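Local coordinates for protein iminosuccinate reductase (Paracoccus denitrificans, PDB 6RQA) that catalyses the NADH-dependent reduction of iminosuccinate to L-aspartate, regenerating the amino donor of the beta-hydroxyaspartate cycle during glyoxylate assimilation, at residues A70-K75 / L87-Y92; V265-S270 / T313-Q318. One frame throughout, in Å; residues are numbered along the deposited sequence.

Interaction 1. Residues A70-K75 / L87-Y92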
loop_
_atom_site.group_PDB
_atom_site.type_symbol
_atom_site.label_atom_id
_atom_site.label_comp_id
_atom_site.label_asym_id
_atom_site.label_seq_id
_atom_site.Cartn_x
_atom_site.Cartn_y
_atom_site.Cartn_z
ATOM N N ALA A 70 -0.517 11.338 12.479
ATOM C CA ALA A 70 -1.165 10.131 11.996
ATOM C C ALA A 70 -0.150 9.053 11.634
ATOM O O ALA A 70 0.978 9.336 11.221
ATOM C CB ALA A 70 -2.035 10.445 10.781
ATOM N N LEU A 71 -0.573 7.802 11.796
ATOM C CA LEU A 71 0.164 6.633 11.333
ATOM C C LEU A 71 -0.642 5.994 10.210
ATOM O O LEU A 71 -1.782 5.569 10.428
ATOM C CB LEU A 71 0.394 5.635 12.468
ATOM C CG LEU A 71 1.633 5.814 13.348
ATOM C CD1 LEU A 71 2.898 5.738 12.507
ATOM C CD2 LEU A 71 1.580 7.121 14.127
ATOM N N TYR A 72 -0.059 5.935 9.015
ATOM C CA TYR A 72 -0.762 5.470 7.828
ATOM C C TYR A 72 0.095 4.462 7.077
ATOM O O TYR A 72 1.320 4.596 7.021
ATOM C CB TYR A 72 -1.126 6.653 6.916
ATOM C CG TYR A 72 -1.875 6.263 5.664
ATOM C CD1 TYR A 72 -3.219 5.920 5.715
ATOM C CD2 TYR A 72 -1.240 6.248 4.428
ATOM C CE1 TYR A 72 -3.909 5.564 4.570
ATOM C CE2 TYR A 72 -1.921 5.896 3.279
ATOM C CZ TYR A 72 -3.255 5.555 3.356
ATOM O OH TYR A 72 -3.936 5.203 2.215
ATOM N N GLY A 73 -0.553 3.454 6.504
ATOM C CA GLY A 73 0.178 2.436 5.776
ATOM C C GLY A 73 -0.757 1.397 5.196
ATOM O O GLY A 73 -1.981 1.550 5.218
ATOM N N PHE A 74 -0.157 0.328 4.672
ATOM C CA PHE A 74 -0.893 -0.734 4.003
ATOM C C PHE A 74 -0.445 -2.094 4.520
ATOM O O PHE A 74 0.721 -2.291 4.870
ATOM C CB PHE A 74 -0.695 -0.691 2.481
ATOM C CG PHE A 74 -0.449 0.686 1.936
ATOM C CD1 PHE A 74 -1.456 1.637 1.932
ATOM C CD2 PHE A 74 0.788 1.022 1.407
ATOM C CE1 PHE A 74 -1.230 2.902 1.425
ATOM C CE2 PHE A 74 1.020 2.283 0.895
ATOM C CZ PHE A 74 0.010 3.226 0.905
ATOM N N LYS A 75 -1.389 -3.034 4.556
ATOM C CA LYS A 75 -1.116 -4.433 4.894
ATOM C C LYS A 75 -1.725 -5.290 3.787
ATOM O O LYS A 75 -2.907 -5.639 3.835
ATOM C CB LYS A 75 -1.671 -4.799 6.268
ATOM C CG LYS A 75 -0.864 -4.235 7.429
ATOM C CD LYS A 75 -1.421 -4.690 8.769
ATOM C CE LYS A 75 -0.574 -4.179 9.923
ATOM N NZ LYS A 75 -1.129 -4.584 11.246
ATOM N N LEU A 87 -5.623 -5.536 0.158
ATOM C CA LEU A 87 -4.918 -4.891 1.255
ATOM C C LEU A 87 -5.922 -4.148 2.122
ATOM O O LEU A 87 -7.053 -3.877 1.706
ATOM C CB LEU A 87 -3.851 -3.916 0.747
ATOM C CG LEU A 87 -4.390 -2.587 0.202
ATOM C CD1 LEU A 87 -3.330 -1.506 0.278
ATOM C CD2 LEU A 87 -4.898 -2.731 -1.227
ATOM N N LYS A 88 -5.490 -3.818 3.334
ATOM C CA LYS A 88 -6.188 -2.869 4.187
ATOM C C LYS A 88 -5.335 -1.615 4.300
ATOM O O LYS A 88 -4.142 -1.697 4.608
ATOM C CB LYS A 88 -6.468 -3.449 5.576
ATOM C CG LYS A 88 -7.380 -2.564 6.422
ATOM C CD LYS A 88 -7.694 -3.179 7.779
ATOM C CE LYS A 88 -6.494 -3.123 8.708
ATOM N NZ LYS A 88 -6.806 -3.708 10.040
ATOM N N ALA A 89 -5.943 -0.464 4.032
ATOM C CA ALA A 89 -5.260 0.816 4.094
ATOM C C ALA A 89 -5.875 1.674 5.190
ATOM O O ALA A 89 -7.072 1.579 5.477
ATOM C CB ALA A 89 -5.329 1.550 2.749
ATOM N N GLY A 90 -5.044 2.514 5.800
ATOM C CA GLY A 90 -5.486 3.368 6.882
ATOM C C GLY A 90 -4.522 3.354 8.047
ATOM O O GLY A 90 -3.327 3.104 7.863
ATOM N N GLY A 91 -5.023 3.619 9.250
ATOM C CA GLY A 91 -4.173 3.605 10.422
ATOM C C GLY A 91 -4.752 4.299 11.638
ATOM O O GLY A 91 -5.915 4.085 11.994
ATOM N N TYR A 92 -3.946 5.143 12.280
ATOM C CA TYR A 92 -4.273 5.705 13.585
ATOM C C TYR A 92 -4.152 7.221 13.533
ATOM O O TYR A 92 -3.066 7.749 13.272
ATOM C CB TYR A 92 -3.353 5.128 14.664
ATOM C CG TYR A 92 -3.704 5.541 16.075
ATOM C CD1 TYR A 92 -4.703 4.883 16.780
ATOM C CD2 TYR A 92 -3.030 6.577 16.706
ATOM C CE1 TYR A 92 -5.025 5.251 18.072
ATOM C CE2 TYR A 92 -3.347 6.952 17.998
ATOM C CZ TYR A 92 -4.346 6.285 18.676
ATOM O OH TYR A 92 -4.667 6.652 19.963
#

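Interaction 2. Residues V265-S270 / T313-Q318. With NAD (nicotinamide-adenine-dinucleotide), chain C.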
loop_
_atom_site.group_PDB
_atom_site.type_symbol
_atom_site.label_atom_id
_atom_site.label_comp_id
_atom_site.label_asym_id
_atom_site.label_seq_id
_atom_site.Cartn_x
_atom_site.Cartn_y
_atom_site.Cartn_z
ATOM N N VAL A 265 6.191 -14.475 12.387
ATOM C CA VAL A 265 7.395 -14.502 13.215
ATOM C C VAL A 265 8.238 -13.255 12.988
ATOM O O VAL A 265 8.894 -12.762 13.914
ATOM C CB VAL A 265 8.201 -15.787 12.941
ATOM C CG1 VAL A 265 9.364 -15.910 13.917
ATOM C CG2 VAL A 265 7.297 -17.011 13.019
ATOM N N ALA A 266 8.234 -12.725 11.762
ATOM C CA ALA A 266 9.004 -11.520 11.471
ATOM C C ALA A 266 8.476 -10.321 12.250
ATOM O O ALA A 266 9.259 -9.518 12.769
ATOM C CB ALA A 266 8.987 -11.239 9.969
ATOM N N GLN A 267 7.151 -10.184 12.343
ATOM C CA GLN A 267 6.573 -9.072 13.089
ATOM C C GLN A 267 6.628 -9.302 14.593
ATOM O O GLN A 267 6.740 -8.338 15.358
ATOM C CB GLN A 267 5.126 -8.836 12.652
ATOM C CG GLN A 267 4.960 -8.563 11.164
ATOM C CD GLN A 267 3.517 -8.294 10.777
ATOM O OE1 GLN A 267 2.685 -7.973 11.625
ATOM N NE2 GLN A 267 3.214 -8.430 9.490
ATOM N N SER A 268 6.558 -10.561 15.033
ATOM C CA SER A 268 6.562 -10.850 16.465
ATOM C C SER A 268 7.867 -10.413 17.118
ATOM O O SER A 268 7.863 -9.870 18.229
ATOM C CB SER A 268 6.322 -12.340 16.700
ATOM O OG SER A 268 6.460 -12.665 18.072
ATOM N N VAL A 269 8.998 -10.639 16.442
ATOM C CA VAL A 269 10.300 -10.296 17.010
ATOM C C VAL A 269 10.643 -8.822 16.876
ATOM O O VAL A 269 11.585 -8.356 17.529
ATOM C CB VAL A 269 11.419 -11.127 16.353
ATOM C CG1 VAL A 269 11.155 -12.613 16.541
ATOM C CG2 VAL A 269 11.535 -10.783 14.877
ATOM N N SER A 270 9.909 -8.074 16.054
ATOM C CA SER A 270 10.196 -6.665 15.808
ATOM C C SER A 270 9.179 -5.732 16.448
ATOM O O SER A 270 9.557 -4.831 17.202
ATOM C CB SER A 270 10.265 -6.403 14.297
ATOM O OG SER A 270 9.057 -6.780 13.660
ATOM N N THR A 313 0.022 -9.970 16.500
ATOM C CA THR A 313 0.446 -8.676 15.984
ATOM C C THR A 313 -0.491 -8.112 14.927
ATOM O O THR A 313 -0.529 -6.890 14.744
ATOM C CB THR A 313 1.858 -8.772 15.392
ATOM O OG1 THR A 313 1.847 -9.650 14.259
ATOM C CG2 THR A 313 2.834 -9.305 16.427
ATOM N N GLY A 314 -1.241 -8.963 14.232
ATOM C CA GLY A 314 -2.134 -8.506 13.185
ATOM C C GLY A 314 -1.507 -8.581 11.808
ATOM O O GLY A 314 -0.491 -7.930 11.547
ATOM N N VAL A 315 -2.098 -9.377 10.921
ATOM C CA VAL A 315 -1.606 -9.527 9.558
ATOM C C VAL A 315 -2.733 -9.200 8.588
ATOM O O VAL A 315 -3.918 -9.356 8.902
ATOM C CB VAL A 315 -1.046 -10.943 9.296
ATOM C CG1 VAL A 315 0.120 -11.235 10.229
ATOM C CG2 VAL A 315 -2.135 -11.990 9.449
ATOM N N GLY A 316 -2.348 -8.742 7.395
ATOM C CA GLY A 316 -3.332 -8.297 6.423
ATOM C C GLY A 316 -4.261 -9.394 5.940
ATOM O O GLY A 316 -5.404 -9.120 5.567
ATOM N N LEU A 317 -3.790 -10.645 5.931
ATOM C CA LEU A 317 -4.644 -11.744 5.491
ATOM C C LEU A 317 -5.867 -11.897 6.385
ATOM O O LEU A 317 -6.939 -12.287 5.908
ATOM C CB LEU A 317 -3.852 -13.051 5.450
ATOM C CG LEU A 317 -2.795 -13.208 4.352
ATOM C CD1 LEU A 317 -2.046 -14.518 4.528
ATOM C CD2 LEU A 317 -3.420 -13.132 2.969
ATOM N N GLN A 318 -5.728 -11.600 7.680
ATOM C CA GLN A 318 -6.881 -11.635 8.574
ATOM C C GLN A 318 -7.948 -10.642 8.131
ATOM O O GLN A 318 -9.140 -10.969 8.107
ATOM C CB GLN A 318 -6.438 -11.350 10.010
ATOM C CG GLN A 318 -5.555 -12.431 10.607
ATOM C CD GLN A 318 -4.832 -11.968 11.856
ATOM O OE1 GLN A 318 -4.681 -10.770 12.091
ATOM N NE2 GLN A 318 -4.380 -12.918 12.665
HETATM P PA NAD C . -8.118 1.709 23.594
HETATM O O1A NAD C . -7.230 2.914 23.731
HETATM O O2A NAD C . -9.601 1.591 23.449
HETATM O O5B NAD C . -7.891 1.068 25.191
HETATM C C5B NAD C . -6.557 1.200 25.491
HETATM C C4B NAD C . -6.303 0.578 26.840
HETATM O O4B NAD C . -4.906 0.563 27.063
HETATM C C3B NAD C . -6.921 1.539 27.851
HETATM O O3B NAD C . -8.221 1.079 28.032
HETATM C C2B NAD C . -6.034 1.312 29.081
HETATM O O2B NAD C . -6.471 0.244 29.852
HETATM C C1B NAD C . -4.657 0.890 28.428
HETATM N N9A NAD C . -3.709 2.010 28.410
HETATM C C8A NAD C . -3.807 3.274 27.800
HETATM N N7A NAD C . -2.730 4.032 28.004
HETATM C C5A NAD C . -1.878 3.229 28.784
HETATM C C6A NAD C . -0.587 3.447 29.334
HETATM N N6A NAD C . 0.042 4.637 29.121
HETATM N N1A NAD C . 0.027 2.468 30.075
HETATM C C2A NAD C . -0.672 1.302 30.244
HETATM N N3A NAD C . -1.893 0.950 29.785
HETATM C C4A NAD C . -2.475 1.959 29.049
HETATM O O3 NAD C . -7.194 0.873 22.573
HETATM P PN NAD C . -7.935 -0.295 21.795
HETATM O O1N NAD C . -8.839 -1.252 22.531
HETATM O O2N NAD C . -8.095 0.345 20.462
HETATM O O5D NAD C . -6.657 -1.442 21.318
HETATM C C5D NAD C . -5.738 -1.437 22.323
HETATM C C4D NAD C . -4.468 -2.065 21.805
HETATM O O4D NAD C . -4.825 -3.109 20.874
HETATM C C3D NAD C . -3.716 -0.969 20.993
HETATM O O3D NAD C . -2.413 -0.984 21.456
HETATM C C2D NAD C . -3.812 -1.483 19.545
HETATM O O2D NAD C . -2.651 -1.316 18.804
HETATM C C1D NAD C . -3.915 -3.002 19.826
HETATM N N1N NAD C . -4.527 -3.696 18.624
HETATM C C2N NAD C . -3.967 -4.891 18.277
HETATM C C3N NAD C . -4.473 -5.591 17.183
HETATM C C7N NAD C . -3.803 -6.889 16.875
HETATM O O7N NAD C . -4.152 -7.591 15.932
HETATM N N7N NAD C . -2.774 -7.260 17.705
HETATM C C4N NAD C . -5.540 -5.061 16.458
HETATM C C5N NAD C . -6.089 -3.841 16.833
HETATM C C6N NAD C . -5.573 -3.148 17.934
#

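Interaction 1. Residues A70-K75 / L87-Y92
With CG turned opposite the backbone N (chi1 -179°), Tyr72 carries its ring across to the backbone of the partner strand, where CE1 comes to 3.5 Å from Gly90 N and OH reaches the methyl of Ala89. Leu87 takes the less common rotamer with CG between N and carbonyl carbon (chi1 75°); this lays it beside Phe74, pointing the same way, with CD1 3.5 Å from Phe74 CB. Ala89 CB meets the Phe74 ring at its edge, 4.0 Å from CD1, a small methyl that fits where the Phe74 ring edge and the Tyr72 hydroxyl converge.

The backbones form an antiparallel hairpin. Leu71 with Tyr92, Gly73 with Gly90 and Lys75 with Lys88 are hydrogen-bonded pairs, each joined by two bonds; that from Leu71 N to Tyr92 O measures 2.9 Å. At the other end Lys88 N sits well above the carbonyl plane of Lys75. Gly90 and Gly91 both have positive phi, which glycine adopts readily, and Gly91 CA makes a CA-H...O contact to Leu71 O.

Lys75 and Lys88 project from the face opposite that of Phe74 and Ala89. Lys88, the proton donor/acceptor by similarity, has its NZ held by Thr128 and by a salt bridge to Asp319. The hairpin lies between strands 55-64 and 104-111 in the mixed sheet, and its Phe74 and Ala89 face packs on the second subunit, where Tyr72 meets Phe111 of that subunit edge-to-face and Phe74 touches its Leu87.

Interaction 2. Residues V265-S270 / T313-Q318
Gln267 reaches from its helix toward the loop that holds Thr313. Its CB lies 3.7 Å from Thr313 OG1, and CG, set opposite the carbonyl carbon (chi1 -57°), starts an extended chain that carries the amide to Thr313 and Gly314. There CD is 4.1 Å from Gly314 O, and the end of the side chain lies near Val315. A long, flexible side chain with a polar end suits this span between a helix and a loop rich in backbone polar groups.

Thr313 and Gly314 belong to the NAD pocket, in the Rossmann-type dinucleotide-binding domain with its parallel sheet; the loop runs from the end of strand 307-311 into helix 316-333. Gly314 CA lies 3.5 Å from NAD O7N, the nicotinamide carboxamide oxygen; glycine, with phi 95°, suits this place, its backbone directly beside the carboxamide.

Thr313 uses both branches. Its methyl CG2 rests 4.0 Å from Ser268 CA, while OG1 is hydrogen-bonded to Asp263, which also receives Gly314 N. Ser268, with its hydroxyl bound to Asp311, ties the helix back to strand 307-311. Further along the loop, Val315 N donates a nearly straight bond (170°) to Gln318 OE1, 3.2 Å away, though it comes from above the plane of the amide carbonyl.

In the fold
Both contacts flank the cofactor site but belong to different parts of the fold. Interaction 1 joins neighbouring strands of the mixed sheet and is partly buried, one face against the second subunit; regular backbone bonding and apolar packing hold it. Interaction 2 is smaller and buried within the subunit, bringing a short helix against the loop leaving the parallel sheet; side chains meeting side chains and backbone make its contacts, and the polar groups of Thr313 and Ser268 are satisfied by aspartates nearby. They share no helix or strand, yet they touch: Lys75 NZ makes a weak hydrogen bond to Gly314 O, and Lys75 CB packs on Gly316 CA, so the hairpin meets the loop of Gly314 directly.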